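Local coordinates for uncharacterized protein Atu2452 (Agrobacterium tumefaciens, PDB 2R8B) that is of unknown function but, as a dienelactone hydrolase-like member of the alpha/beta-hydrolase clan, is probably a serine hydrolase, at residues P63-L68 with G242-Y247. Sequence-based numbering, arbitrary orientation.
Sequences PLFVLL and GFLAAY
The N of Tyr-247 donates a hydrogen bond to the O of Leu-244 at 3.0 Å, joining the two residues of 242-247 that touch Pro-63 and Phe-65 across the contact. It closes a turn, the N of residue i+3 bonding to the O of residue i, and thereby ties together the two residues that touch 63-68. The backbone O of Tyr-247 faces Pro-63, with CG of the proline ring 4.1 Å from that oxygen, a van der Waals approach and not a hydrogen bond. Leu-244 supplies the apolar half: its CD1 lies 3.9 Å from CZ of Phe-65 and 4.2 Å from CE2, an oblique approach to the far end of the ring. The two side chains arrive from opposite directions. Phe-65 extends its ring toward the leucine because CG is anti to the backbone N (chi1 -161°), and CG of Leu-67 sits 4.0 Å above the plane of the ring on one face, displaced from its centre. Tyr-247 differs, since its CB points toward the 63-68 segment while the end of the side chain leads away, and the side chain also touches Ile-144 and Arg-190. Ile-144 of the adjacent strand 143-148 also touches Pro-63 and Leu-244, bridging both segments. The last helix of the alpha/beta-hydrolase fold thus packs beside the start of a central strand. With only 123 Å² buried, the contact is slight and rests on van der Waals packing, mainly Leu-244 against Phe-65, with no directional bond between the segments.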
# COMPACT_ATOMS: atom_id res chain seq x y z
N PRO A 63 15.21 -2.11 -4.49
CA PRO A 63 13.92 -2.28 -3.81
C PRO A 63 13.01 -3.31 -4.47
O PRO A 63 13.14 -3.56 -5.68
CB PRO A 63 13.28 -0.89 -3.89
CG PRO A 63 14.47 0.06 -4.00
CD PRO A 63 15.48 -0.69 -4.83
N LEU A 64 12.17 -3.92 -3.64
CA LEU A 64 10.97 -4.63 -4.01
C LEU A 64 9.84 -3.60 -3.98
O LEU A 64 9.49 -3.08 -2.92
CB LEU A 64 10.63 -5.71 -2.97
CG LEU A 64 10.13 -7.08 -3.39
CD1 LEU A 64 8.95 -7.43 -2.56
CD2 LEU A 64 9.76 -7.19 -4.87
N PHE A 65 9.29 -3.28 -5.14
CA PHE A 65 8.25 -2.29 -5.16
C PHE A 65 6.93 -3.01 -5.37
O PHE A 65 6.69 -3.55 -6.44
CB PHE A 65 8.47 -1.32 -6.30
CG PHE A 65 7.73 -0.04 -6.13
CD1 PHE A 65 6.80 0.12 -5.14
CD2 PHE A 65 7.98 1.01 -6.98
CE1 PHE A 65 6.14 1.31 -4.98
CE2 PHE A 65 7.31 2.21 -6.83
CZ PHE A 65 6.40 2.37 -5.84
N VAL A 66 6.08 -3.06 -4.35
CA VAL A 66 4.77 -3.67 -4.52
C VAL A 66 3.71 -2.59 -4.58
O VAL A 66 3.77 -1.63 -3.82
CB VAL A 66 4.50 -4.78 -3.47
CG1 VAL A 66 4.88 -4.33 -2.09
CG2 VAL A 66 3.06 -5.23 -3.50
N LEU A 67 2.79 -2.70 -5.55
CA LEU A 67 1.77 -1.67 -5.79
C LEU A 67 0.43 -2.32 -5.87
O LEU A 67 0.25 -3.31 -6.57
CB LEU A 67 2.00 -0.92 -7.09
CG LEU A 67 3.37 -0.36 -7.43
CD1 LEU A 67 4.10 -1.37 -8.29
CD2 LEU A 67 3.20 0.95 -8.19
N LEU A 68 -0.52 -1.72 -5.18
CA LEU A 68 -1.80 -2.31 -4.91
C LEU A 68 -2.95 -1.41 -5.39
O LEU A 68 -3.18 -0.33 -4.84
CB LEU A 68 -1.84 -2.56 -3.41
CG LEU A 68 -0.62 -3.36 -2.95
CD1 LEU A 68 -0.49 -3.37 -1.45
CD2 LEU A 68 -0.77 -4.75 -3.45
N GLY A 242 8.73 13.15 -5.56
CA GLY A 242 9.68 13.68 -4.57
C GLY A 242 9.97 12.70 -3.43
O GLY A 242 11.12 12.58 -3.00
N PHE A 243 8.95 11.96 -2.97
CA PHE A 243 9.11 11.06 -1.82
C PHE A 243 10.00 9.86 -2.14
O PHE A 243 10.97 9.61 -1.43
CB PHE A 243 7.73 10.65 -1.28
CG PHE A 243 7.77 9.63 -0.16
CD1 PHE A 243 7.94 10.03 1.16
CD2 PHE A 243 7.62 8.26 -0.44
CE1 PHE A 243 7.96 9.07 2.20
CE2 PHE A 243 7.63 7.27 0.58
CZ PHE A 243 7.82 7.67 1.90
N LEU A 244 9.71 9.14 -3.22
CA LEU A 244 10.48 7.96 -3.59
C LEU A 244 11.80 8.24 -4.25
O LEU A 244 12.55 7.29 -4.56
CB LEU A 244 9.67 7.09 -4.54
CG LEU A 244 8.35 6.54 -4.01
CD1 LEU A 244 7.60 6.02 -5.19
CD2 LEU A 244 8.49 5.47 -2.93
N ALA A 245 12.11 9.51 -4.50
CA ALA A 245 13.39 9.86 -5.16
C ALA A 245 14.56 9.48 -4.26
O ALA A 245 15.63 9.23 -4.75
CB ALA A 245 13.45 11.35 -5.55
N ALA A 246 14.34 9.40 -2.96
CA ALA A 246 15.37 8.97 -2.02
C ALA A 246 15.78 7.53 -2.23
O ALA A 246 16.81 7.12 -1.74
CB ALA A 246 14.89 9.16 -0.56
N TYR A 247 14.97 6.76 -2.95
CA TYR A 247 15.17 5.31 -3.05
C TYR A 247 15.81 4.89 -4.39
O TYR A 247 16.23 3.73 -4.55
CB TYR A 247 13.86 4.55 -2.73
CG TYR A 247 13.45 4.71 -1.27
CD1 TYR A 247 13.99 3.89 -0.28
CD2 TYR A 247 12.55 5.73 -0.86
CE1 TYR A 247 13.64 4.06 1.08
CE2 TYR A 247 12.19 5.89 0.50
CZ TYR A 247 12.74 5.06 1.47
OH TYR A 247 12.44 5.20 2.82